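Local coordinates for NADPH Quinone Oxidoreductase (Streptococcus mutans, PDB 4F8Y), which probably catalyses the reduction of quinones such as menadione by NADPH, using bound flavin-adenine dinucleotide (FAD), at residues K2-Y7 / T32-D37; P45-N50 / I96-V101; I124-N129 / V158-L163. All coordinates share one frame; numbering follows the deposited sequence.

Contact 1: K2-Y7 / T32-D37; sequences KILIVY and TVSTLD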
loop_
_atom_site.group_PDB
_atom_site.type_symbol
_atom_site.label_atom_id
_atom_site.label_comp_id
_atom_site.label_asym_id
_atom_site.label_seq_id
_atom_site.Cartn_x
_atom_site.Cartn_y
_atom_site.Cartn_z
ATOM N N LYS A 2 -6.716 -18.126 -19.023
ATOM C CA LYS A 2 -6.553 -18.357 -17.593
ATOM C C LYS A 2 -6.697 -17.048 -16.810
ATOM O O LYS A 2 -5.961 -16.092 -17.047
ATOM C CB LYS A 2 -5.205 -19.028 -17.325
ATOM C CG LYS A 2 -5.090 -20.423 -17.958
ATOM C CD LYS A 2 -3.680 -20.985 -17.880
ATOM C CE LYS A 2 -2.768 -20.423 -18.982
ATOM N NZ LYS A 2 -1.306 -20.624 -18.686
ATOM N N ILE A 3 -7.664 -17.001 -15.897
ATOM C CA ILE A 3 -7.967 -15.777 -15.164
ATOM C C ILE A 3 -7.712 -15.947 -13.676
ATOM O O ILE A 3 -8.300 -16.817 -13.036
ATOM C CB ILE A 3 -9.434 -15.321 -15.375
ATOM C CG1 ILE A 3 -9.723 -15.136 -16.870
ATOM C CG2 ILE A 3 -9.724 -14.048 -14.594
ATOM C CD1 ILE A 3 -10.956 -14.313 -17.171
ATOM N N LEU A 4 -6.831 -15.120 -13.125
ATOM C CA LEU A 4 -6.615 -15.120 -11.687
ATOM C C LEU A 4 -7.274 -13.884 -11.072
ATOM O O LEU A 4 -6.894 -12.752 -11.380
ATOM C CB LEU A 4 -5.117 -15.168 -11.357
ATOM C CG LEU A 4 -4.723 -15.097 -9.875
ATOM C CD1 LEU A 4 -4.906 -16.436 -9.176
ATOM C CD2 LEU A 4 -3.294 -14.607 -9.721
ATOM N N ILE A 5 -8.277 -14.107 -10.228
ATOM C CA ILE A 5 -8.885 -13.026 -9.459
ATOM C C ILE A 5 -8.150 -12.949 -8.130
ATOM O O ILE A 5 -8.168 -13.908 -7.359
ATOM C CB ILE A 5 -10.393 -13.279 -9.158
ATOM C CG1 ILE A 5 -11.201 -13.516 -10.441
ATOM C CG2 ILE A 5 -10.989 -12.119 -8.353
ATOM C CD1 ILE A 5 -12.450 -14.358 -10.228
ATOM N N VAL A 6 -7.489 -11.827 -7.859
ATOM C CA VAL A 6 -6.918 -11.590 -6.535
ATOM C C VAL A 6 -7.889 -10.715 -5.735
ATOM O O VAL A 6 -8.126 -9.561 -6.083
ATOM C CB VAL A 6 -5.519 -10.939 -6.606
ATOM C CG1 VAL A 6 -4.905 -10.851 -5.222
ATOM C CG2 VAL A 6 -4.619 -11.738 -7.528
ATOM N N TYR A 7 -8.453 -11.287 -4.673
ATOM C CA TYR A 7 -9.534 -10.656 -3.915
ATOM C C TYR A 7 -9.094 -10.287 -2.487
ATOM O O TYR A 7 -8.464 -11.086 -1.778
ATOM C CB TYR A 7 -10.768 -11.575 -3.912
ATOM C CG TYR A 7 -11.787 -11.294 -2.824
ATOM C CD1 TYR A 7 -12.774 -10.331 -2.998
ATOM C CD2 TYR A 7 -11.773 -12.010 -1.629
ATOM C CE1 TYR A 7 -13.715 -10.079 -2.003
ATOM C CE2 TYR A 7 -12.700 -11.763 -0.632
ATOM C CZ TYR A 7 -13.671 -10.800 -0.826
ATOM O OH TYR A 7 -14.593 -10.551 0.166
ATOM N N THR A 32 -10.566 -20.647 -17.695
ATOM C CA THR A 32 -10.187 -21.376 -16.479
ATOM C C THR A 32 -9.900 -20.337 -15.398
ATOM O O THR A 32 -8.955 -19.571 -15.519
ATOM C CB THR A 32 -8.925 -22.255 -16.700
ATOM O OG1 THR A 32 -9.147 -23.166 -17.783
ATOM C CG2 THR A 32 -8.585 -23.048 -15.453
ATOM N N VAL A 33 -10.719 -20.292 -14.355
ATOM C CA VAL A 33 -10.641 -19.201 -13.384
ATOM C C VAL A 33 -10.184 -19.680 -12.005
ATOM O O VAL A 33 -10.725 -20.637 -11.459
ATOM C CB VAL A 33 -12.008 -18.476 -13.234
ATOM C CG1 VAL A 33 -11.900 -17.297 -12.261
ATOM C CG2 VAL A 33 -12.544 -18.025 -14.595
ATOM N N SER A 34 -9.185 -19.013 -11.439
ATOM C CA SER A 34 -8.767 -19.313 -10.073
ATOM C C SER A 34 -8.793 -18.062 -9.173
ATOM O O SER A 34 -8.288 -16.994 -9.540
ATOM C CB SER A 34 -7.401 -20.011 -10.050
ATOM O OG SER A 34 -6.336 -19.084 -9.942
ATOM N N THR A 35 -9.416 -18.203 -8.005
ATOM C CA THR A 35 -9.557 -17.099 -7.063
ATOM C C THR A 35 -8.530 -17.205 -5.926
ATOM O O THR A 35 -8.362 -18.263 -5.305
ATOM C CB THR A 35 -10.996 -17.024 -6.476
ATOM O OG1 THR A 35 -11.948 -16.788 -7.528
ATOM C CG2 THR A 35 -11.098 -15.905 -5.442
ATOM N N LEU A 36 -7.834 -16.104 -5.677
ATOM C CA LEU A 36 -6.901 -16.022 -4.571
ATOM C C LEU A 36 -7.464 -15.058 -3.515
ATOM O O LEU A 36 -7.383 -13.831 -3.643
ATOM C CB LEU A 36 -5.526 -15.573 -5.072
ATOM C CG LEU A 36 -4.474 -15.309 -4.012
ATOM C CD1 LEU A 36 -4.295 -16.539 -3.141
ATOM C CD2 LEU A 36 -3.172 -14.876 -4.680
ATOM N N ASP A 37 -8.078 -15.631 -2.490
ATOM C CA ASP A 37 -8.583 -14.857 -1.371
ATOM C C ASP A 37 -7.421 -14.669 -0.389
ATOM O O ASP A 37 -7.104 -15.567 0.408
ATOM C CB ASP A 37 -9.758 -15.606 -0.734
ATOM C CG ASP A 37 -10.513 -14.777 0.290
ATOM O OD1 ASP A 37 -9.915 -13.901 0.940
ATOM O OD2 ASP A 37 -11.719 -15.024 0.465
HETATM O O HOH W 1 -9.143 -11.474 0.738
#
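The Tyr7 ring presents one edge to Asp37, whose carboxylate is turned 88° to it. CG of Asp37 lies in the ring plane, so the CD2-CE2 edge meets the flat of the carboxylate; Tyr7 CE2 is 3.6 Å from Asp37 OD2. Both side chains point the same way, each with CG anti to its own backbone N (chi1 161° for Tyr7). A water donates to Tyr7 O and to Asp37 OD1, closing the end of the strand pair with a polar bridge; OD1 also accepts from Ala40 N.

Behind this end, the two strands run parallel in perfect register, Lys2 opposite Thr32 through Tyr7 opposite Asp37. Five backbone hydrogen bonds join them, with Ile3, Ile5 and Tyr7 supplying the donors on one strand and Ser34 and Leu36 those on the other. The bond from Leu36 N to Ile5 O, 2.8 Å, is practically straight. Side chains alternate between the faces. Beside Tyr7 and Asp37, Ile5 CD1 reaches across to Val33 CG1 at 3.6 Å and also lies near Thr35 OG1, a hydroxyl bonded to Gln24. On the other face Leu4 CD1 presses on Ser34 OG at 3.1 Å, a tight fit to a buried hydroxyl that has no polar partner in the model, and also touches CB of Leu36.

The pair illustrates the opening beta-alpha-beta crossover of a flavodoxin-like fold. Helix 15-26 packs on the face of Ile5 and Tyr7, helix 65-73 on that of Ser34 and Leu36, where Lys2 makes a cation-pi contact with Trp73. Strand 76-82 hydrogen-bonds to the far side of strand 2-7, while strand 32-37 forms the outer margin of the five-stranded parallel sheet in this chain.

Contact 2: P45-N50 / I96-V101; sequences PVLQFN and IDRVFV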
loop_
_atom_site.group_PDB
_atom_site.type_symbol
_atom_site.label_atom_id
_atom_site.label_comp_id
_atom_site.label_asym_id
_atom_site.label_seq_id
_atom_site.Cartn_x
_atom_site.Cartn_y
_atom_site.Cartn_z
ATOM N N PRO A 45 1.852 -10.528 4.385
ATOM C CA PRO A 45 2.278 -9.471 3.467
ATOM C C PRO A 45 3.621 -8.833 3.829
ATOM O O PRO A 45 4.009 -7.870 3.167
ATOM C CB PRO A 45 1.165 -8.434 3.614
ATOM C CG PRO A 45 0.716 -8.567 5.025
ATOM C CD PRO A 45 0.921 -10.014 5.412
ATOM N N VAL A 46 4.316 -9.348 4.846
ATOM C CA VAL A 46 5.563 -8.723 5.322
ATOM C C VAL A 46 6.827 -9.252 4.620
ATOM O O VAL A 46 7.306 -10.340 4.920
ATOM C CB VAL A 46 5.722 -8.830 6.866
ATOM C CG1 VAL A 46 6.975 -8.096 7.328
ATOM C CG2 VAL A 46 4.502 -8.274 7.577
ATOM N N LEU A 47 7.352 -8.465 3.686
ATOM C CA LEU A 47 8.550 -8.827 2.932
ATOM C C LEU A 47 9.805 -8.785 3.813
ATOM O O LEU A 47 10.133 -7.752 4.413
ATOM C CB LEU A 47 8.710 -7.888 1.723
ATOM C CG LEU A 47 9.911 -8.010 0.772
ATOM C CD1 LEU A 47 9.798 -9.236 -0.121
ATOM C CD2 LEU A 47 10.035 -6.749 -0.078
ATOM N N GLN A 48 10.516 -9.906 3.881
ATOM C CA GLN A 48 11.718 -9.994 4.701
ATOM C C GLN A 48 12.958 -10.138 3.838
ATOM O O GLN A 48 12.995 -10.951 2.921
ATOM C CB GLN A 48 11.633 -11.187 5.655
ATOM C CG GLN A 48 10.461 -11.141 6.604
ATOM C CD GLN A 48 10.663 -10.137 7.722
ATOM O OE1 GLN A 48 11.731 -9.532 7.846
ATOM N NE2 GLN A 48 9.637 -9.957 8.546
ATOM N N PHE A 49 13.967 -9.330 4.130
ATOM C CA PHE A 49 15.299 -9.556 3.601
ATOM C C PHE A 49 16.347 -8.907 4.499
ATOM O O PHE A 49 16.043 -7.997 5.291
ATOM C CB PHE A 49 15.444 -9.143 2.121
ATOM C CG PHE A 49 15.167 -7.684 1.841
ATOM C CD1 PHE A 49 16.157 -6.729 2.016
ATOM C CD2 PHE A 49 13.921 -7.276 1.362
ATOM C CE1 PHE A 49 15.915 -5.393 1.746
ATOM C CE2 PHE A 49 13.666 -5.935 1.089
ATOM C CZ PHE A 49 14.671 -4.991 1.278
ATOM N N ASN A 50 17.569 -9.419 4.389
ATOM C CA ASN A 50 18.663 -9.024 5.256
ATOM C C ASN A 50 19.927 -9.692 4.769
ATOM O O ASN A 50 19.944 -10.253 3.675
ATOM C CB ASN A 50 18.369 -9.419 6.706
ATOM C CG ASN A 50 17.830 -10.838 6.834
ATOM O OD1 ASN A 50 18.581 -11.809 6.784
ATOM N ND2 ASN A 50 16.517 -10.958 7.011
ATOM N N ILE A 96 2.034 -7.664 -3.628
ATOM C CA ILE A 96 2.927 -7.069 -4.616
ATOM C C ILE A 96 4.385 -7.089 -4.164
ATOM O O ILE A 96 5.248 -7.565 -4.893
ATOM C CB ILE A 96 2.523 -5.605 -4.936
ATOM C CG1 ILE A 96 1.053 -5.531 -5.357
ATOM C CG2 ILE A 96 3.423 -5.028 -6.013
ATOM C CD1 ILE A 96 0.715 -6.461 -6.516
ATOM N N ASP A 97 4.651 -6.564 -2.967
ATOM C CA ASP A 97 6.001 -6.527 -2.407
ATOM C C ASP A 97 6.683 -7.893 -2.463
ATOM O O ASP A 97 7.842 -8.007 -2.859
ATOM C CB ASP A 97 5.992 -6.082 -0.941
ATOM C CG ASP A 97 5.588 -4.642 -0.752
ATOM O OD1 ASP A 97 5.530 -3.878 -1.740
ATOM O OD2 ASP A 97 5.331 -4.281 0.412
ATOM N N ARG A 98 5.974 -8.932 -2.041
ATOM C CA ARG A 98 6.607 -10.237 -1.876
ATOM C C ARG A 98 6.622 -11.096 -3.137
ATOM O O ARG A 98 7.558 -11.867 -3.348
ATOM C CB ARG A 98 5.961 -11.000 -0.727
ATOM C CG ARG A 98 6.086 -10.310 0.601
ATOM C CD ARG A 98 5.669 -11.265 1.678
ATOM N NE ARG A 98 6.559 -12.422 1.729
ATOM C CZ ARG A 98 6.399 -13.437 2.568
ATOM N NH1 ARG A 98 5.375 -13.440 3.409
ATOM N NH2 ARG A 98 7.254 -14.451 2.559
ATOM N N VAL A 99 5.594 -10.949 -3.972
ATOM C CA VAL A 99 5.437 -11.762 -5.181
ATOM C C VAL A 99 6.012 -11.109 -6.461
ATOM O O VAL A 99 6.706 -11.761 -7.252
ATOM C CB VAL A 99 3.953 -12.130 -5.403
ATOM C CG1 VAL A 99 3.783 -12.945 -6.681
ATOM C CG2 VAL A 99 3.415 -12.875 -4.192
ATOM N N PHE A 100 5.719 -9.830 -6.668
ATOM C CA PHE A 100 6.220 -9.128 -7.843
ATOM C C PHE A 100 7.650 -8.650 -7.607
ATOM O O PHE A 100 7.905 -7.453 -7.500
ATOM C CB PHE A 100 5.290 -7.961 -8.205
ATOM C CG PHE A 100 3.959 -8.404 -8.758
ATOM C CD1 PHE A 100 3.110 -9.218 -8.005
ATOM C CD2 PHE A 100 3.553 -8.017 -10.032
ATOM C CE1 PHE A 100 1.893 -9.636 -8.510
ATOM C CE2 PHE A 100 2.328 -8.435 -10.547
ATOM C CZ PHE A 100 1.499 -9.245 -9.783
ATOM N N VAL A 101 8.582 -9.598 -7.532
ATOM C CA VAL A 101 9.956 -9.294 -7.132
ATOM C C VAL A 101 10.925 -9.252 -8.319
ATOM O O VAL A 101 10.622 -9.749 -9.396
ATOM C CB VAL A 101 10.474 -10.296 -6.064
ATOM C CG1 VAL A 101 9.707 -10.141 -4.755
ATOM C CG2 VAL A 101 10.367 -11.722 -6.578
HETATM O O HOH W 2 5.792 -6.037 2.390
#
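Arg98 and Leu47 bury the most surface here, lying against each other through aliphatic carbons: Arg98 CG is 3.7 Å from Leu47 CB and equally near Leu47 CA. A bend in the arginine chain at chi3 (63°) then carries the guanidinium under the backbone of Val46, whose carbonyl O stands 3.6 Å above its plane and toward the rim. The charged tips are held elsewhere, NH1 by Asp44 O and NH2 by a salt bridge to Glu63.

Leu47 extends its own branches over the end of helix 90-99. CD1 rests 3.6 Å from Asp97 O, and CD2 approaches CB of Asp97 while meeting the Phe49 ring at its edge. Asp97, the third main participant, joins through water: one molecule donates to Asp97 OD2 and to Pro45 O, both at 2.7 Å, and accepts from Leu47 N at 3.2 Å. The other carboxylate oxygen is in a salt bridge with Lys93. Leu47 O bonds to Tyr39 OH of the second subunit, and a bound FAD touches Leu47, Phe49 and Asp97.

No direct hydrogen bond joins 45-50 to 96-101, though Asp44 just precedes the first; alkyl packing, the Val46 carbonyl over the guanidinium face, probably mildly attractive, and one shared water hold them.

Contact 3: I124-N129 / V158-L163; sequences IITTHN and VKLTEL. With FAD (flavin-adenine dinucleotide), chain E; VK3 (menadione), chain H.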
loop_
_atom_site.group_PDB
_atom_site.type_symbol
_atom_site.label_atom_id
_atom_site.label_comp_id
_atom_site.label_asym_id
_atom_site.label_seq_id
_atom_site.Cartn_x
_atom_site.Cartn_y
_atom_site.Cartn_z
ATOM N N ILE A 124 -8.770 -3.896 -12.652
ATOM C CA ILE A 124 -8.763 -3.514 -11.253
ATOM C C ILE A 124 -10.148 -2.990 -10.902
ATOM O O ILE A 124 -10.651 -2.063 -11.545
ATOM C CB ILE A 124 -7.706 -2.435 -10.961
ATOM C CG1 ILE A 124 -6.302 -2.969 -11.245
ATOM C CG2 ILE A 124 -7.839 -1.948 -9.529
ATOM C CD1 ILE A 124 -5.269 -1.894 -11.448
ATOM N N ILE A 125 -10.777 -3.609 -9.907
ATOM C CA ILE A 125 -12.074 -3.145 -9.423
ATOM C C ILE A 125 -11.953 -2.564 -8.012
ATOM O O ILE A 125 -11.641 -3.276 -7.059
ATOM C CB ILE A 125 -13.163 -4.247 -9.468
ATOM C CG1 ILE A 125 -13.174 -4.937 -10.832
ATOM C CG2 ILE A 125 -14.533 -3.637 -9.197
ATOM C CD1 ILE A 125 -13.930 -6.245 -10.841
ATOM N N THR A 126 -12.198 -1.263 -7.905
ATOM C CA THR A 126 -12.050 -0.550 -6.646
ATOM C C THR A 126 -13.393 -0.065 -6.102
ATOM O O THR A 126 -14.329 0.206 -6.858
ATOM C CB THR A 126 -11.104 0.680 -6.783
ATOM O OG1 THR A 126 -11.217 1.230 -8.098
ATOM C CG2 THR A 126 -9.665 0.294 -6.553
ATOM N N THR A 127 -13.468 0.033 -4.780
ATOM C CA THR A 127 -14.578 0.681 -4.097
ATOM C C THR A 127 -14.019 1.780 -3.173
ATOM O O THR A 127 -12.939 1.633 -2.609
ATOM C CB THR A 127 -15.434 -0.352 -3.309
ATOM O OG1 THR A 127 -14.619 -1.058 -2.363
ATOM C CG2 THR A 127 -16.053 -1.353 -4.262
ATOM N N HIS A 128 -14.736 2.890 -3.043
ATOM C CA HIS A 128 -14.363 3.940 -2.087
ATOM C C HIS A 128 -15.483 4.980 -1.921
ATOM O O HIS A 128 -16.497 4.919 -2.613
ATOM C CB HIS A 128 -13.039 4.606 -2.476
ATOM C CG HIS A 128 -13.058 5.254 -3.827
ATOM N ND1 HIS A 128 -13.597 6.505 -4.047
ATOM C CD2 HIS A 128 -12.599 4.826 -5.026
ATOM C CE1 HIS A 128 -13.475 6.815 -5.326
ATOM N NE2 HIS A 128 -12.871 5.815 -5.942
ATOM N N ASN A 129 -15.293 5.927 -1.003
ATOM C CA ASN A 129 -16.314 6.928 -0.669
ATOM C C ASN A 129 -16.094 8.324 -1.258
ATOM O O ASN A 129 -16.829 9.258 -0.925
ATOM C CB ASN A 129 -16.425 7.065 0.846
ATOM C CG ASN A 129 -17.180 5.943 1.466
ATOM O OD1 ASN A 129 -18.145 5.443 0.888
ATOM N ND2 ASN A 129 -16.762 5.534 2.654
ATOM N N VAL A 158 -4.586 -2.462 -18.978
ATOM C CA VAL A 158 -5.078 -2.494 -17.609
ATOM C C VAL A 158 -6.329 -1.617 -17.563
ATOM O O VAL A 158 -6.265 -0.422 -17.857
ATOM C CB VAL A 158 -4.020 -1.978 -16.592
ATOM C CG1 VAL A 158 -4.622 -1.851 -15.190
ATOM C CG2 VAL A 158 -2.796 -2.885 -16.570
ATOM N N LYS A 159 -7.465 -2.228 -17.231
ATOM C CA LYS A 159 -8.732 -1.521 -17.064
ATOM C C LYS A 159 -8.896 -1.149 -15.592
ATOM O O LYS A 159 -8.721 -1.991 -14.709
ATOM C CB LYS A 159 -9.887 -2.425 -17.521
ATOM C CG LYS A 159 -11.284 -1.806 -17.505
ATOM C CD LYS A 159 -12.301 -2.764 -18.146
ATOM C CE LYS A 159 -13.724 -2.275 -17.976
ATOM N NZ LYS A 159 -13.934 -0.928 -18.581
ATOM N N LEU A 160 -9.210 0.115 -15.327
ATOM C CA LEU A 160 -9.456 0.569 -13.963
ATOM C C LEU A 160 -10.929 0.943 -13.792
ATOM O O LEU A 160 -11.420 1.896 -14.393
ATOM C CB LEU A 160 -8.533 1.737 -13.592
ATOM C CG LEU A 160 -8.732 2.395 -12.225
ATOM C CD1 LEU A 160 -8.871 1.361 -11.128
ATOM C CD2 LEU A 160 -7.581 3.357 -11.913
ATOM N N THR A 161 -11.622 0.164 -12.972
ATOM C CA THR A 161 -13.044 0.338 -12.740
ATOM C C THR A 161 -13.287 0.789 -11.300
ATOM O O THR A 161 -13.124 0.015 -10.350
ATOM C CB THR A 161 -13.816 -0.972 -13.050
ATOM O OG1 THR A 161 -13.741 -1.247 -14.454
ATOM C CG2 THR A 161 -15.289 -0.862 -12.637
ATOM N N GLU A 162 -13.676 2.054 -11.152
ATOM C CA GLU A 162 -13.871 2.663 -9.840
ATOM C C GLU A 162 -15.355 2.801 -9.502
ATOM O O GLU A 162 -16.103 3.460 -10.220
ATOM C CB GLU A 162 -13.186 4.030 -9.795
ATOM C CG GLU A 162 -11.870 4.036 -10.535
ATOM C CD GLU A 162 -11.273 5.411 -10.672
ATOM O OE1 GLU A 162 -10.948 6.019 -9.632
ATOM O OE2 GLU A 162 -11.103 5.878 -11.819
ATOM N N LEU A 163 -15.765 2.165 -8.409
ATOM C CA LEU A 163 -17.121 2.292 -7.892
ATOM C C LEU A 163 -17.095 3.317 -6.758
ATOM O O LEU A 163 -16.709 3.008 -5.622
ATOM C CB LEU A 163 -17.653 0.931 -7.415
ATOM C CG LEU A 163 -17.471 -0.272 -8.360
ATOM C CD1 LEU A 163 -18.220 -1.502 -7.859
ATOM C CD2 LEU A 163 -17.888 0.069 -9.780
HETATM P PA FAD E . -19.287 -2.718 3.167
HETATM O O1A FAD E . -19.129 -1.903 4.587
HETATM O O2A FAD E . -19.056 -4.143 3.384
HETATM O O5B FAD E . -20.774 -2.467 2.540
HETATM C C5B FAD E . -21.095 -1.184 2.077
HETATM C C4B FAD E . -22.569 -1.016 1.746
HETATM O O4B FAD E . -23.101 -1.880 0.687
HETATM C C3B FAD E . -23.575 -1.291 2.936
HETATM O O3B FAD E . -24.528 -0.321 3.266
HETATM C C2B FAD E . -24.034 -2.710 2.662
HETATM O O2B FAD E . -25.092 -3.214 3.430
HETATM C C1B FAD E . -24.166 -2.632 1.192
HETATM N N9A FAD E . -24.290 -3.911 0.497
HETATM C C8A FAD E . -23.724 -5.078 0.816
HETATM N N7A FAD E . -24.100 -6.011 -0.135
HETATM C C5A FAD E . -24.912 -5.379 -1.048
HETATM C C6A FAD E . -25.556 -5.823 -2.177
HETATM N N6A FAD E . -25.430 -7.213 -2.587
HETATM N N1A FAD E . -26.305 -4.980 -2.899
HETATM C C2A FAD E . -26.434 -3.684 -2.522
HETATM N N3A FAD E . -25.794 -3.248 -1.402
HETATM C C4A FAD E . -25.039 -4.095 -0.675
HETATM N N1 FAD E . -12.645 5.528 1.136
HETATM C C2 FAD E . -12.324 6.938 0.616
HETATM O O2 FAD E . -12.963 7.307 -0.562
HETATM N N3 FAD E . -10.793 7.190 0.606
HETATM C C4 FAD E . -9.862 6.682 1.789
HETATM O O4 FAD E . -8.521 6.596 1.438
HETATM C C4X FAD E . -10.375 5.396 2.473
HETATM N N5 FAD E . -9.633 4.752 3.553
HETATM C C5X FAD E . -10.217 3.693 4.353
HETATM C C6 FAD E . -9.383 3.069 5.314
HETATM C C7 FAD E . -9.887 2.060 6.085
HETATM C C7M FAD E . -8.990 1.375 7.111
HETATM C C8 FAD E . -11.172 1.669 5.927
HETATM C C8M FAD E . -11.738 0.539 6.782
HETATM C C9 FAD E . -11.975 2.276 4.998
HETATM C C9A FAD E . -11.462 3.321 4.200
HETATM N N10 FAD E . -12.331 3.935 3.221
HETATM C C10 FAD E . -11.867 5.008 2.331
HETATM C "C1'" FAD E . -13.641 3.376 2.963
HETATM C "C2'" FAD E . -13.705 2.171 2.025
HETATM O "O2'" FAD E . -13.117 2.343 0.759
HETATM C "C3'" FAD E . -15.090 1.559 1.987
HETATM O "O3'" FAD E . -15.568 1.194 3.249
HETATM C "C4'" FAD E . -15.134 0.409 1.001
HETATM O "O4'" FAD E . -14.533 0.680 -0.225
HETATM C "C5'" FAD E . -16.518 -0.171 0.816
HETATM O "O5'" FAD E . -16.479 -1.484 0.371
HETATM P P FAD E . -16.835 -2.615 1.503
HETATM O O1P FAD E . -16.890 -4.087 0.770
HETATM O O2P FAD E . -15.841 -2.576 2.573
HETATM O O3P FAD E . -18.281 -2.043 2.054
HETATM C C1K VK3 H . -10.706 7.396 5.506
HETATM O O1K VK3 H . -10.249 6.571 6.542
HETATM C C2K VK3 H . -9.783 8.401 4.901
HETATM C C3K VK3 H . -10.231 9.229 3.888
HETATM C C4K VK3 H . -11.570 9.119 3.426
HETATM O O4K VK3 H . -12.008 9.984 2.404
HETATM C C5K VK3 H . -12.458 8.146 4.009
HETATM C C6K VK3 H . -13.800 8.016 3.563
HETATM C C7K VK3 H . -14.635 7.084 4.127
HETATM C C8K VK3 H . -14.146 6.195 5.216
HETATM C C9K VK3 H . -12.856 6.325 5.645
HETATM C C10 VK3 H . -11.987 7.282 5.065
HETATM C C11 VK3 H . -9.301 10.277 3.274
HETATM O O HOH W 3 -10.425 4.049 -7.303
#
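Ile124 N donates to Lys159 O and Thr161 N to Ile124 O, each at 2.8 Å, two of the four backbone hydrogen bonds exchanged by these parallel strands. A fifth, longer one from His128 N to Leu163 O (3.2 Å) extends the pairing past the strand end into the loop that meets the cofactor.

The apolar contacts centre on Ile124, whose CD1 touches Val158 CG1 and whose CG2 touches Leu160 CD1, both at 3.8 Å. Farther along the face of Ile124 and Leu160 the chemistry turns polar. A water accepts from Thr126 OG1 and donates to Glu162 OE1, and the same carboxylate oxygen lies near the plane of the His128 ring, at its edge, though 4.2 Å from NE2. His128 ND1 is engaged by Thr130 N.

Ligand contacts gather at the C-terminal end of strand 120-127. Thr127 OG1 sits between the backbone N and the carbonyl carbon (chi1 58°), which brings it 2.8 Å from FAD O4' in a hydrogen bond, while Asn16 also binds this hydroxyl. Asn129 N donates to flavin O2 at 2.7 Å, over a bent path (130° at the hydrogen), and its side chain flanks menadione.

Strand 76-82 continues the sheet beyond strand 120-127. Helix 15-26 packs against the face of Ile125, Thr127 and Leu163, and helix 171-186 against Thr161 and Leu163 beside strand 155-163, the outermost within this chain.

How the contacts relate
From the N terminus the contacts follow one another in series, neither nesting nor crossing. Contact 1 closes first, returning the chain through helix 15-26 to the neighbouring strand. Contact 2 then closes a longer loop, from the segment after strand 32-37 to the end of helix 90-99, and so ties loop to helix near the second subunit. Contact 3 closes last, around helix 143-150. Contacts 1 and 3 belong to the same parallel sheet, their centres about 17 Å apart with strand 76-82 between the pairs; contact 2 lies off it, its centre about 24 Å from that of contact 3, on the other side of the chain's centre.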